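Local structure of spectinomycin phosphotransferase (Legionella pneumophila, 3I0Q) at residues F50-Y55 with I98-I103; Y55-E60 with L92-I97; E76-I81 with Y227-D232. The protein probably acts as a phosphotransferase of the aminoglycoside kinase family, and binds adenine nucleotides and magnesium. One frame throughout, in Å; residues are numbered along the deposited sequence.

Contact 1: residues F50-Y55 with I98-I103. With AMP (adenosine monophosphate), chain B.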
loop_
_atom_site.group_PDB
_atom_site.type_symbol
_atom_site.label_atom_id
_atom_site.label_comp_id
_atom_site.label_asym_id
_atom_site.label_seq_id
_atom_site.Cartn_x
_atom_site.Cartn_y
_atom_site.Cartn_z
ATOM N N PHE A 50 -10.806 -13.234 9.669
ATOM C CA PHE A 50 -9.727 -13.151 8.708
ATOM C C PHE A 50 -8.484 -13.187 9.593
ATOM O O PHE A 50 -8.269 -12.280 10.396
ATOM C CB PHE A 50 -9.857 -11.839 7.933
ATOM C CG PHE A 50 -8.702 -11.532 7.026
ATOM C CD1 PHE A 50 -7.554 -10.927 7.518
ATOM C CD2 PHE A 50 -8.753 -11.860 5.681
ATOM C CE1 PHE A 50 -6.468 -10.656 6.680
ATOM C CE2 PHE A 50 -7.660 -11.590 4.835
ATOM C CZ PHE A 50 -6.521 -10.988 5.340
ATOM N N ILE A 51 -7.687 -14.249 9.464
ATOM C CA ILE A 51 -6.481 -14.435 10.279
ATOM C C ILE A 51 -5.191 -14.169 9.505
ATOM O O ILE A 51 -5.179 -14.228 8.290
ATOM C CB ILE A 51 -6.418 -15.883 10.814
ATOM C CG1 ILE A 51 -7.804 -16.545 10.729
ATOM C CG2 ILE A 51 -5.891 -15.894 12.249
ATOM C CD1 ILE A 51 -8.859 -15.914 11.585
ATOM N N LYS A 52 -4.099 -13.881 10.193
ATOM C CA LYS A 52 -2.836 -13.638 9.488
ATOM C C LYS A 52 -1.653 -14.293 10.190
ATOM O O LYS A 52 -1.226 -13.832 11.241
ATOM C CB LYS A 52 -2.524 -12.144 9.373
ATOM C CG LYS A 52 -3.426 -11.318 8.487
ATOM C CD LYS A 52 -2.980 -9.848 8.529
ATOM C CE LYS A 52 -3.882 -8.933 7.703
ATOM N NZ LYS A 52 -3.398 -7.523 7.679
ATOM N N LEU A 53 -1.114 -15.358 9.613
ATOM C CA LEU A 53 0.034 -16.011 10.214
ATOM C C LEU A 53 1.253 -15.385 9.550
ATOM O O LEU A 53 1.391 -15.445 8.324
ATOM C CB LEU A 53 -0.001 -17.516 9.937
ATOM C CG LEU A 53 -1.312 -18.288 10.128
ATOM C CD1 LEU A 53 -0.974 -19.770 10.306
ATOM C CD2 LEU A 53 -2.079 -17.767 11.340
ATOM N N LYS A 54 2.128 -14.771 10.342
ATOM C CA LYS A 54 3.315 -14.126 9.789
ATOM C C LYS A 54 4.600 -14.693 10.383
ATOM O O LYS A 54 4.857 -14.508 11.576
ATOM C CB LYS A 54 3.258 -12.616 10.049
ATOM C CG LYS A 54 2.043 -11.895 9.452
ATOM C CD LYS A 54 2.181 -10.381 9.573
ATOM C CE LYS A 54 1.196 -9.646 8.662
ATOM N NZ LYS A 54 1.434 -8.162 8.563
ATOM N N TYR A 55 5.406 -15.369 9.557
ATOM C CA TYR A 55 6.670 -15.965 10.014
ATOM C C TYR A 55 7.688 -14.948 10.507
ATOM O O TYR A 55 8.012 -13.986 9.809
ATOM C CB TYR A 55 7.323 -16.806 8.914
ATOM C CG TYR A 55 8.787 -17.160 9.190
ATOM C CD1 TYR A 55 9.172 -17.761 10.394
ATOM C CD2 TYR A 55 9.785 -16.888 8.243
ATOM C CE1 TYR A 55 10.515 -18.080 10.650
ATOM C CE2 TYR A 55 11.130 -17.204 8.489
ATOM C CZ TYR A 55 11.485 -17.800 9.695
ATOM O OH TYR A 55 12.804 -18.118 9.944
ATOM N N ILE A 98 -2.590 -12.896 13.996
ATOM C CA ILE A 98 -3.445 -11.721 14.024
ATOM C C ILE A 98 -4.810 -12.037 13.456
ATOM O O ILE A 98 -4.944 -12.401 12.283
ATOM C CB ILE A 98 -2.886 -10.544 13.195
ATOM C CG1 ILE A 98 -1.470 -10.190 13.629
ATOM C CG2 ILE A 98 -3.750 -9.323 13.414
ATOM C CD1 ILE A 98 -0.921 -8.968 12.913
ATOM N N ALA A 99 -5.833 -11.893 14.284
ATOM C CA ALA A 99 -7.180 -12.147 13.826
ATOM C C ALA A 99 -7.862 -10.815 13.564
ATOM O O ALA A 99 -7.532 -9.797 14.191
ATOM C CB ALA A 99 -7.942 -12.934 14.872
ATOM N N TYR A 100 -8.788 -10.823 12.615
ATOM C CA TYR A 100 -9.560 -9.634 12.268
ATOM C C TYR A 100 -10.895 -10.180 11.880
ATOM O O TYR A 100 -10.984 -11.302 11.389
ATOM C CB TYR A 100 -9.027 -8.905 11.032
ATOM C CG TYR A 100 -7.670 -8.254 11.149
ATOM C CD1 TYR A 100 -6.521 -8.943 10.786
ATOM C CD2 TYR A 100 -7.535 -6.935 11.593
ATOM C CE1 TYR A 100 -5.268 -8.337 10.857
ATOM C CE2 TYR A 100 -6.288 -6.323 11.669
ATOM C CZ TYR A 100 -5.158 -7.034 11.302
ATOM O OH TYR A 100 -3.900 -6.484 11.414
ATOM N N PRO A 101 -11.960 -9.411 12.102
ATOM C CA PRO A 101 -13.275 -9.925 11.708
ATOM C C PRO A 101 -13.226 -9.974 10.167
ATOM O O PRO A 101 -12.386 -9.304 9.564
ATOM C CB PRO A 101 -14.223 -8.862 12.250
ATOM C CG PRO A 101 -13.393 -7.585 12.128
ATOM C CD PRO A 101 -12.047 -8.037 12.628
ATOM N N PHE A 102 -14.097 -10.740 9.520
ATOM C CA PHE A 102 -14.009 -10.810 8.065
ATOM C C PHE A 102 -14.895 -9.832 7.327
ATOM O O PHE A 102 -16.109 -9.887 7.450
ATOM C CB PHE A 102 -14.308 -12.224 7.554
ATOM C CG PHE A 102 -13.778 -12.479 6.166
ATOM C CD1 PHE A 102 -12.521 -13.033 5.976
ATOM C CD2 PHE A 102 -14.509 -12.101 5.041
ATOM C CE1 PHE A 102 -12.001 -13.203 4.688
ATOM C CE2 PHE A 102 -13.987 -12.269 3.757
ATOM C CZ PHE A 102 -12.734 -12.821 3.589
ATOM N N ILE A 103 -14.279 -8.955 6.540
ATOM C CA ILE A 103 -15.026 -7.968 5.771
ATOM C C ILE A 103 -15.265 -8.407 4.340
ATOM O O ILE A 103 -14.375 -8.330 3.498
ATOM C CB ILE A 103 -14.314 -6.600 5.751
ATOM C CG1 ILE A 103 -14.588 -5.861 7.057
ATOM C CG2 ILE A 103 -14.829 -5.749 4.600
ATOM C CD1 ILE A 103 -14.434 -6.727 8.285
HETATM P P AMP B . -3.335 -6.694 3.236
HETATM O O1P AMP B . -2.064 -6.533 2.473
HETATM O O2P AMP B . -3.444 -8.230 3.729
HETATM O O3P AMP B . -3.615 -5.822 4.416
HETATM O "O5'" AMP B . -4.568 -6.584 2.197
HETATM C "C5'" AMP B . -4.540 -7.268 0.935
HETATM C "C4'" AMP B . -5.886 -7.943 0.639
HETATM O "O4'" AMP B . -6.313 -8.764 1.726
HETATM C "C3'" AMP B . -7.053 -6.985 0.426
HETATM O "O3'" AMP B . -7.177 -6.719 -0.983
HETATM C "C2'" AMP B . -8.252 -7.835 0.898
HETATM O "O2'" AMP B . -8.719 -8.627 -0.208
HETATM C "C1'" AMP B . -7.723 -8.783 1.984
HETATM N N9 AMP B . -8.093 -8.452 3.395
HETATM C C8 AMP B . -7.348 -7.765 4.328
HETATM N N7 AMP B . -7.928 -7.629 5.486
HETATM C C5 AMP B . -9.148 -8.265 5.331
HETATM C C6 AMP B . -10.265 -8.479 6.217
HETATM N N6 AMP B . -10.285 -8.036 7.475
HETATM N N1 AMP B . -11.345 -9.165 5.733
HETATM C C2 AMP B . -11.322 -9.613 4.460
HETATM N N3 AMP B . -10.341 -9.476 3.544
HETATM C C4 AMP B . -9.269 -8.780 4.053
HETATM O O HOH W 1 -1.620 -7.509 10.189
#
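Phe50 and Phe102 touch beside the adenine of AMP. Phe50 CB lies 3.5 Å from Phe102 CD1, and the two ring planes are inclined at 49°. Each ring also turns a face to the base: AMP C5 sits over the centre of the Phe50 ring, and AMP C2 over that of Phe102. This is the adenine pocket of a kinase-like fold, where the N-terminal-lobe sheet runs into the hinge. The hinge backbone reads the base edge with two bonds. AMP N6 donates to Pro101 O over 3.2 Å, and Ile103 N donates to AMP N1 over 3.1 Å. Both residues are among those seen to bind AMP and ADP.

Behind these side chains, strands 49-53 and 97-101 run antiparallel. Phe50 N donates to Tyr100 O across 2.6 Å in a nearly straight bond (165°); the return bond from Tyr100 N to Phe50 O is weak. Phe50, Lys52, Ile98 and Tyr100 project from the nucleotide side of the sheet. Ile51 and Ala99 pair on the other side, where helix 8-19 packs against them. Strand 38-40 flanks the other edge of strand 49-53.

Phe50 holds CG away from its own N (chi1 172°), which lays the ring flat against the purine. Lys52 crosses Tyr100 obliquely. Its CE is 3.5 Å from Tyr100 CE1, and the extended chain carries NZ to the phosphate side of the pocket. Lys52 is seen to bind ADP, although with AMP its nearest phosphate oxygen stays somewhat distant. A water joins the two residues: it accepts from Lys52 NZ at 3.1 Å and lies 2.8 Å from Tyr100 OH, at the edge of the tyrosine ring.

Contact 2: residues Y55-E60 with L92-I97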
loop_
_atom_site.group_PDB
_atom_site.type_symbol
_atom_site.label_atom_id
_atom_site.label_comp_id
_atom_site.label_asym_id
_atom_site.label_seq_id
_atom_site.Cartn_x
_atom_site.Cartn_y
_atom_site.Cartn_z
ATOM N N TYR A 55 5.406 -15.369 9.557
ATOM C CA TYR A 55 6.670 -15.965 10.014
ATOM C C TYR A 55 7.688 -14.948 10.507
ATOM O O TYR A 55 8.012 -13.986 9.809
ATOM C CB TYR A 55 7.323 -16.806 8.914
ATOM C CG TYR A 55 8.787 -17.160 9.190
ATOM C CD1 TYR A 55 9.172 -17.761 10.394
ATOM C CD2 TYR A 55 9.785 -16.888 8.243
ATOM C CE1 TYR A 55 10.515 -18.080 10.650
ATOM C CE2 TYR A 55 11.130 -17.204 8.489
ATOM C CZ TYR A 55 11.485 -17.800 9.695
ATOM O OH TYR A 55 12.804 -18.118 9.944
ATOM N N GLY A 56 8.210 -15.195 11.705
ATOM C CA GLY A 56 9.185 -14.300 12.295
ATOM C C GLY A 56 8.512 -13.030 12.777
ATOM O O GLY A 56 7.560 -12.548 12.159
ATOM N N TYR A 57 8.993 -12.487 13.889
ATOM C CA TYR A 57 8.425 -11.262 14.433
ATOM C C TYR A 57 8.874 -10.028 13.638
ATOM O O TYR A 57 10.035 -9.608 13.719
ATOM C CB TYR A 57 8.787 -11.117 15.925
ATOM C CG TYR A 57 10.131 -11.698 16.342
ATOM C CD1 TYR A 57 10.421 -13.054 16.153
ATOM C CD2 TYR A 57 11.101 -10.899 16.950
ATOM C CE1 TYR A 57 11.641 -13.597 16.559
ATOM C CE2 TYR A 57 12.322 -11.434 17.361
ATOM C CZ TYR A 57 12.586 -12.783 17.162
ATOM O OH TYR A 57 13.789 -13.320 17.570
ATOM N N HIS A 58 7.945 -9.463 12.864
ATOM C CA HIS A 58 8.224 -8.279 12.046
ATOM C C HIS A 58 7.213 -7.137 12.192
ATOM O O HIS A 58 6.151 -7.291 12.812
ATOM C CB HIS A 58 8.334 -8.668 10.569
ATOM C CG HIS A 58 9.451 -9.619 10.287
ATOM N ND1 HIS A 58 10.702 -9.481 10.851
ATOM C CD2 HIS A 58 9.507 -10.726 9.510
ATOM C CE1 HIS A 58 11.479 -10.465 10.435
ATOM N NE2 HIS A 58 10.778 -11.234 9.620
ATOM N N ASP A 59 7.563 -5.995 11.599
ATOM C CA ASP A 59 6.756 -4.777 11.640
ATOM C C ASP A 59 5.700 -4.722 12.745
ATOM O O ASP A 59 4.518 -5.004 12.537
ATOM C CB ASP A 59 6.121 -4.498 10.265
ATOM C CG ASP A 59 5.376 -5.688 9.699
ATOM O OD1 ASP A 59 4.939 -5.609 8.530
ATOM O OD2 ASP A 59 5.221 -6.698 10.416
ATOM N N GLU A 60 6.161 -4.373 13.938
ATOM C CA GLU A 60 5.290 -4.228 15.090
ATOM C C GLU A 60 4.966 -2.737 15.015
ATOM O O GLU A 60 4.075 -2.221 15.699
ATOM C CB GLU A 60 6.076 -4.569 16.359
ATOM C CG GLU A 60 5.228 -4.807 17.597
ATOM C CD GLU A 60 5.928 -5.683 18.633
ATOM O OE1 GLU A 60 6.992 -5.284 19.160
ATOM O OE2 GLU A 60 5.404 -6.783 18.911
ATOM N N LEU A 92 3.131 -16.067 20.485
ATOM C CA LEU A 92 3.425 -17.438 20.876
ATOM C C LEU A 92 4.937 -17.692 20.711
ATOM O O LEU A 92 5.392 -18.215 19.685
ATOM C CB LEU A 92 2.579 -18.426 20.043
ATOM C CG LEU A 92 2.452 -18.382 18.512
ATOM C CD1 LEU A 92 3.694 -18.926 17.855
ATOM C CD2 LEU A 92 1.258 -19.227 18.088
ATOM N N LYS A 93 5.706 -17.294 21.729
ATOM C CA LYS A 93 7.164 -17.444 21.727
ATOM C C LYS A 93 7.838 -16.836 20.489
ATOM O O LYS A 93 8.288 -17.560 19.589
ATOM C CB LYS A 93 7.558 -18.923 21.862
ATOM C CG LYS A 93 7.778 -19.392 23.295
ATOM C CD LYS A 93 6.533 -19.239 24.155
ATOM C CE LYS A 93 6.809 -19.668 25.592
ATOM N NZ LYS A 93 5.588 -19.642 26.446
ATOM N N HIS A 94 7.897 -15.501 20.462
ATOM C CA HIS A 94 8.516 -14.718 19.382
ATOM C C HIS A 94 7.657 -14.510 18.120
ATOM O O HIS A 94 7.552 -13.386 17.627
ATOM C CB HIS A 94 9.874 -15.330 18.987
ATOM C CG HIS A 94 10.766 -15.652 20.155
ATOM N ND1 HIS A 94 11.000 -14.767 21.187
ATOM C CD2 HIS A 94 11.494 -16.760 20.440
ATOM C CE1 HIS A 94 11.830 -15.315 22.056
ATOM N NE2 HIS A 94 12.147 -16.524 21.626
ATOM N N PHE A 95 7.051 -15.589 17.617
ATOM C CA PHE A 95 6.201 -15.598 16.404
ATOM C C PHE A 95 5.095 -14.523 16.367
ATOM O O PHE A 95 5.221 -13.483 17.030
ATOM C CB PHE A 95 5.576 -16.994 16.251
ATOM C CG PHE A 95 4.979 -17.266 14.894
ATOM C CD1 PHE A 95 5.770 -17.254 13.756
ATOM C CD2 PHE A 95 3.629 -17.585 14.770
ATOM C CE1 PHE A 95 5.224 -17.560 12.520
ATOM C CE2 PHE A 95 3.080 -17.891 13.539
ATOM C CZ PHE A 95 3.877 -17.880 12.414
ATOM N N LYS A 96 4.020 -14.775 15.595
ATOM C CA LYS A 96 2.911 -13.817 15.463
ATOM C C LYS A 96 1.623 -14.319 14.767
ATOM O O LYS A 96 1.675 -14.919 13.692
ATOM C CB LYS A 96 3.414 -12.573 14.715
ATOM C CG LYS A 96 2.491 -11.362 14.763
ATOM C CD LYS A 96 3.009 -10.290 15.727
ATOM C CE LYS A 96 4.334 -9.674 15.261
ATOM N NZ LYS A 96 4.856 -8.629 16.197
ATOM N N ILE A 97 0.475 -14.061 15.399
ATOM C CA ILE A 97 -0.853 -14.394 14.861
ATOM C C ILE A 97 -1.715 -13.122 14.969
ATOM O O ILE A 97 -1.583 -12.353 15.922
ATOM C CB ILE A 97 -1.591 -15.488 15.661
ATOM C CG1 ILE A 97 -0.842 -16.807 15.607
ATOM C CG2 ILE A 97 -2.979 -15.698 15.079
ATOM C CD1 ILE A 97 -1.631 -17.943 16.243
#
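Lys96 and Glu60 form the charged part of this contact. Lys96 NZ and Glu60 OE2 make a salt bridge of 3.3 Å, and the two side chains cross at about a right angle. The lysine is bent at chi2 and chi3, which carries its end over to the acid. The glutamate comes from the other loop with an extended chain, CG opposite its backbone N (chi1 -165°). Lys96 also passes near His58 O, with NZ 3.9 Å away. Both charged side chains rest on Phe89 of the intervening loop.

Van der Waals contacts lie at the start of residues 55-60. The Phe95 ring comes up to the Tyr55 backbone at an oblique angle, its CE1 3.3 Å from Tyr55 CA. The same CE1 is 4.2 Å from Tyr55 CB and meets the tyrosine ring at its edge, near the plane. Phe95 CD1 reaches on toward the backbone N of Gly56. The two segments lie at one end of the antiparallel sheet of the kinase-like N-terminal lobe. Residues 55-60 leave strand 49-53 and lead to helix 63-71, probably the counterpart of the kinase C helix. Residues 92-97 lead into strand 97-101.

The aromatic contact is on the surface. Tyr57 and His94 lie side by side and point the same way. Their rings are oblique, with planes 34° apart and centroids 5.6 Å apart. The closest side-chain atoms are Tyr57 CE1 and His94 CB, at 3.5 Å. The His94 carbonyl lies beside the Tyr57 side chain. Within residues 55-60, the His58 ring lies with one face toward Gly56 C, which sits off-centre near the ring's rim.

Contact 3: residues E76-I81 with Y227-D232. With AMP (adenosine monophosphate), chain B.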
loop_
_atom_site.group_PDB
_atom_site.type_symbol
_atom_site.label_atom_id
_atom_site.label_comp_id
_atom_site.label_asym_id
_atom_site.label_seq_id
_atom_site.Cartn_x
_atom_site.Cartn_y
_atom_site.Cartn_z
ATOM N N GLU A 76 -12.959 3.696 9.909
ATOM C CA GLU A 76 -12.528 3.112 8.657
ATOM C C GLU A 76 -11.227 2.343 8.729
ATOM O O GLU A 76 -10.516 2.215 7.732
ATOM C CB GLU A 76 -12.433 4.188 7.589
ATOM C CG GLU A 76 -13.761 4.850 7.256
ATOM C CD GLU A 76 -14.187 5.869 8.298
ATOM O OE1 GLU A 76 -13.303 6.419 8.992
ATOM O OE2 GLU A 76 -15.401 6.131 8.403
ATOM N N ILE A 77 -10.922 1.830 9.913
ATOM C CA ILE A 77 -9.724 1.036 10.143
ATOM C C ILE A 77 -10.139 -0.271 10.812
ATOM O O ILE A 77 -10.594 -0.267 11.958
ATOM C CB ILE A 77 -8.743 1.767 11.067
ATOM C CG1 ILE A 77 -8.067 2.902 10.298
ATOM C CG2 ILE A 77 -7.748 0.776 11.669
ATOM C CD1 ILE A 77 -7.324 2.470 9.065
ATOM N N ILE A 78 -9.987 -1.385 10.102
ATOM C CA ILE A 78 -10.360 -2.683 10.648
ATOM C C ILE A 78 -9.506 -2.979 11.891
ATOM O O ILE A 78 -8.284 -3.024 11.798
ATOM C CB ILE A 78 -10.171 -3.789 9.580
ATOM C CG1 ILE A 78 -10.893 -3.384 8.287
ATOM C CG2 ILE A 78 -10.760 -5.107 10.080
ATOM C CD1 ILE A 78 -10.678 -4.297 7.119
ATOM N N PHE A 79 -10.151 -3.160 13.047
ATOM C CA PHE A 79 -9.443 -3.417 14.301
ATOM C C PHE A 79 -9.252 -4.907 14.577
ATOM O O PHE A 79 -10.151 -5.705 14.331
ATOM C CB PHE A 79 -10.200 -2.784 15.478
ATOM C CG PHE A 79 -9.326 -2.499 16.667
ATOM C CD1 PHE A 79 -8.301 -1.545 16.580
ATOM C CD2 PHE A 79 -9.469 -3.228 17.843
ATOM C CE1 PHE A 79 -7.436 -1.331 17.627
ATOM C CE2 PHE A 79 -8.600 -3.019 18.908
ATOM C CZ PHE A 79 -7.577 -2.070 18.801
ATOM N N PRO A 80 -8.085 -5.300 15.113
ATOM C CA PRO A 80 -7.819 -6.716 15.406
ATOM C C PRO A 80 -8.746 -7.265 16.481
ATOM O O PRO A 80 -9.464 -6.515 17.144
ATOM C CB PRO A 80 -6.362 -6.721 15.881
ATOM C CG PRO A 80 -5.785 -5.443 15.307
ATOM C CD PRO A 80 -6.922 -4.467 15.461
ATOM N N ILE A 81 -8.736 -8.578 16.653
ATOM C CA ILE A 81 -9.559 -9.187 17.680
ATOM C C ILE A 81 -8.680 -9.551 18.863
ATOM O O ILE A 81 -7.579 -10.073 18.689
ATOM C CB ILE A 81 -10.254 -10.439 17.175
ATOM C CG1 ILE A 81 -11.349 -10.039 16.182
ATOM C CG2 ILE A 81 -10.766 -11.245 18.365
ATOM C CD1 ILE A 81 -12.505 -11.001 16.112
ATOM N N TYR A 227 -13.150 0.820 4.214
ATOM C CA TYR A 227 -12.053 0.578 5.144
ATOM C C TYR A 227 -10.726 0.839 4.435
ATOM O O TYR A 227 -10.605 0.607 3.232
ATOM C CB TYR A 227 -12.090 -0.875 5.661
ATOM C CG TYR A 227 -13.460 -1.349 6.091
ATOM C CD1 TYR A 227 -13.776 -1.515 7.432
ATOM C CD2 TYR A 227 -14.445 -1.623 5.152
ATOM C CE1 TYR A 227 -15.044 -1.948 7.838
ATOM C CE2 TYR A 227 -15.714 -2.055 5.540
ATOM C CZ TYR A 227 -16.013 -2.223 6.887
ATOM O OH TYR A 227 -17.265 -2.694 7.263
ATOM N N ILE A 228 -9.745 1.355 5.169
ATOM C CA ILE A 228 -8.429 1.598 4.608
ATOM C C ILE A 228 -7.588 0.515 5.240
ATOM O O ILE A 228 -7.681 0.314 6.457
ATOM C CB ILE A 228 -7.899 2.979 5.007
ATOM C CG1 ILE A 228 -8.837 4.051 4.423
ATOM C CG2 ILE A 228 -6.431 3.130 4.580
ATOM C CD1 ILE A 228 -8.141 5.294 3.867
ATOM N N ILE A 229 -6.791 -0.203 4.436
ATOM C CA ILE A 229 -5.986 -1.287 4.982
ATOM C C ILE A 229 -4.492 -1.272 4.722
ATOM O O ILE A 229 -3.947 -0.293 4.249
ATOM C CB ILE A 229 -6.548 -2.642 4.547
ATOM C CG1 ILE A 229 -6.274 -2.887 3.066
ATOM C CG2 ILE A 229 -8.046 -2.692 4.858
ATOM C CD1 ILE A 229 -6.780 -4.215 2.616
ATOM N N ASP A 230 -3.834 -2.379 5.040
ATOM C CA ASP A 230 -2.392 -2.506 4.873
ATOM C C ASP A 230 -1.671 -1.325 5.516
ATOM O O ASP A 230 -1.354 -0.336 4.857
ATOM C CB ASP A 230 -1.983 -2.599 3.385
ATOM C CG ASP A 230 -0.848 -3.634 3.136
ATOM O OD1 ASP A 230 -0.164 -3.590 2.071
ATOM O OD2 ASP A 230 -0.655 -4.518 4.015
ATOM N N TRP A 231 -1.430 -1.417 6.816
ATOM C CA TRP A 231 -0.707 -0.360 7.496
ATOM C C TRP A 231 0.648 -0.911 7.869
ATOM O O TRP A 231 1.159 -0.663 8.965
ATOM C CB TRP A 231 -1.443 0.112 8.749
ATOM C CG TRP A 231 -2.672 0.881 8.415
ATOM C CD1 TRP A 231 -3.936 0.392 8.298
ATOM C CD2 TRP A 231 -2.748 2.268 8.092
ATOM N NE1 TRP A 231 -4.794 1.386 7.926
ATOM C CE2 TRP A 231 -4.092 2.552 7.790
ATOM C CE3 TRP A 231 -1.810 3.301 8.027
ATOM C CZ2 TRP A 231 -4.528 3.834 7.427
ATOM C CZ3 TRP A 231 -2.245 4.574 7.667
ATOM C CH2 TRP A 231 -3.593 4.827 7.373
ATOM N N ASP A 232 1.236 -1.661 6.949
ATOM C CA ASP A 232 2.529 -2.245 7.204
ATOM C C ASP A 232 3.639 -1.221 7.163
ATOM O O ASP A 232 4.556 -1.268 7.989
ATOM C CB ASP A 232 2.816 -3.377 6.211
ATOM C CG ASP A 232 1.987 -4.610 6.496
ATOM O OD1 ASP A 232 2.015 -5.092 7.652
ATOM O OD2 ASP A 232 1.302 -5.101 5.571
HETATM P P AMP B . -3.335 -6.694 3.236
HETATM O O1P AMP B . -2.064 -6.533 2.473
HETATM O O2P AMP B . -3.444 -8.230 3.729
HETATM O O3P AMP B . -3.615 -5.822 4.416
HETATM O "O5'" AMP B . -4.568 -6.584 2.197
HETATM C "C5'" AMP B . -4.540 -7.268 0.935
HETATM C "C4'" AMP B . -5.886 -7.943 0.639
HETATM O "O4'" AMP B . -6.313 -8.764 1.726
HETATM C "C3'" AMP B . -7.053 -6.985 0.426
HETATM O "O3'" AMP B . -7.177 -6.719 -0.983
HETATM C "C2'" AMP B . -8.252 -7.835 0.898
HETATM O "O2'" AMP B . -8.719 -8.627 -0.208
HETATM C "C1'" AMP B . -7.723 -8.783 1.984
HETATM N N9 AMP B . -8.093 -8.452 3.395
HETATM C C8 AMP B . -7.348 -7.765 4.328
HETATM N N7 AMP B . -7.928 -7.629 5.486
HETATM C C5 AMP B . -9.148 -8.265 5.331
HETATM C C6 AMP B . -10.265 -8.479 6.217
HETATM N N6 AMP B . -10.285 -8.036 7.475
HETATM N N1 AMP B . -11.345 -9.165 5.733
HETATM C C2 AMP B . -11.322 -9.613 4.460
HETATM N N3 AMP B . -10.341 -9.476 3.544
HETATM C C4 AMP B . -9.269 -8.780 4.053
#
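Ile78 meets Tyr227 at about a right angle, its CG1 3.5 Å from Tyr227 CD1. The same isoleucine lies alongside Ile229, and both point the same way; Ile78 CD1 and Ile229 CG2 are 3.8 Å apart. Ile229 has CG1 between its backbone N and carbonyl carbon (chi1 72°). That sends CD1 to the nucleotide, 3.3 Å from AMP O5', and leaves CG2 to face Ile78. Ile78 CD1 reaches the other end of the ligand, 3.8 Å from AMP N6. Together these two isoleucines line the AMP pocket.

The contact joins the loop between helix 63-71 and strand 97-101 to the strand 226-228 region of the C-terminal lobe of the kinase-like fold. Asp230, seen to bind magnesium, comes just after Ile229, and the run Asp230-Trp231-Asp232 probably corresponds to the kinase DFG motif.

Deeper in the core, Ile77 crosses Trp231 at about a right angle. Its CD1 packs obliquely on the indole, 3.5 Å from Trp231 CE2, and also touches Ile228 CB at 4.1 Å. Trp231 NE1 gives a weak bond to Ile228 O. Ile66 of helix 63-71 touches both Ile77 and Trp231. One straight backbone bond ties the segments: Ile228 N donates to Glu76 O across 2.8 Å (168°).

From the N terminus, residues 50-55 and 55-60 are continuous and share Tyr55. Contact 2 then closes the inner loop when residues 92-97 return, and contact 1 closes a slightly larger one at residues 98-103. Contact 2 thus sits within contact 1. Residues 76-81 leave from inside both loops and meet residues 227-232 only much later, so contact 3 crosses the other two. Contacts 1 and 2 hold the N-terminal-lobe sheet and its adjoining loops together, whereas contact 3 ties that lobe to the C-terminal one. Contacts 1 and 3 both touch AMP, and Ile81 N probably bonds to Ala99 O between them.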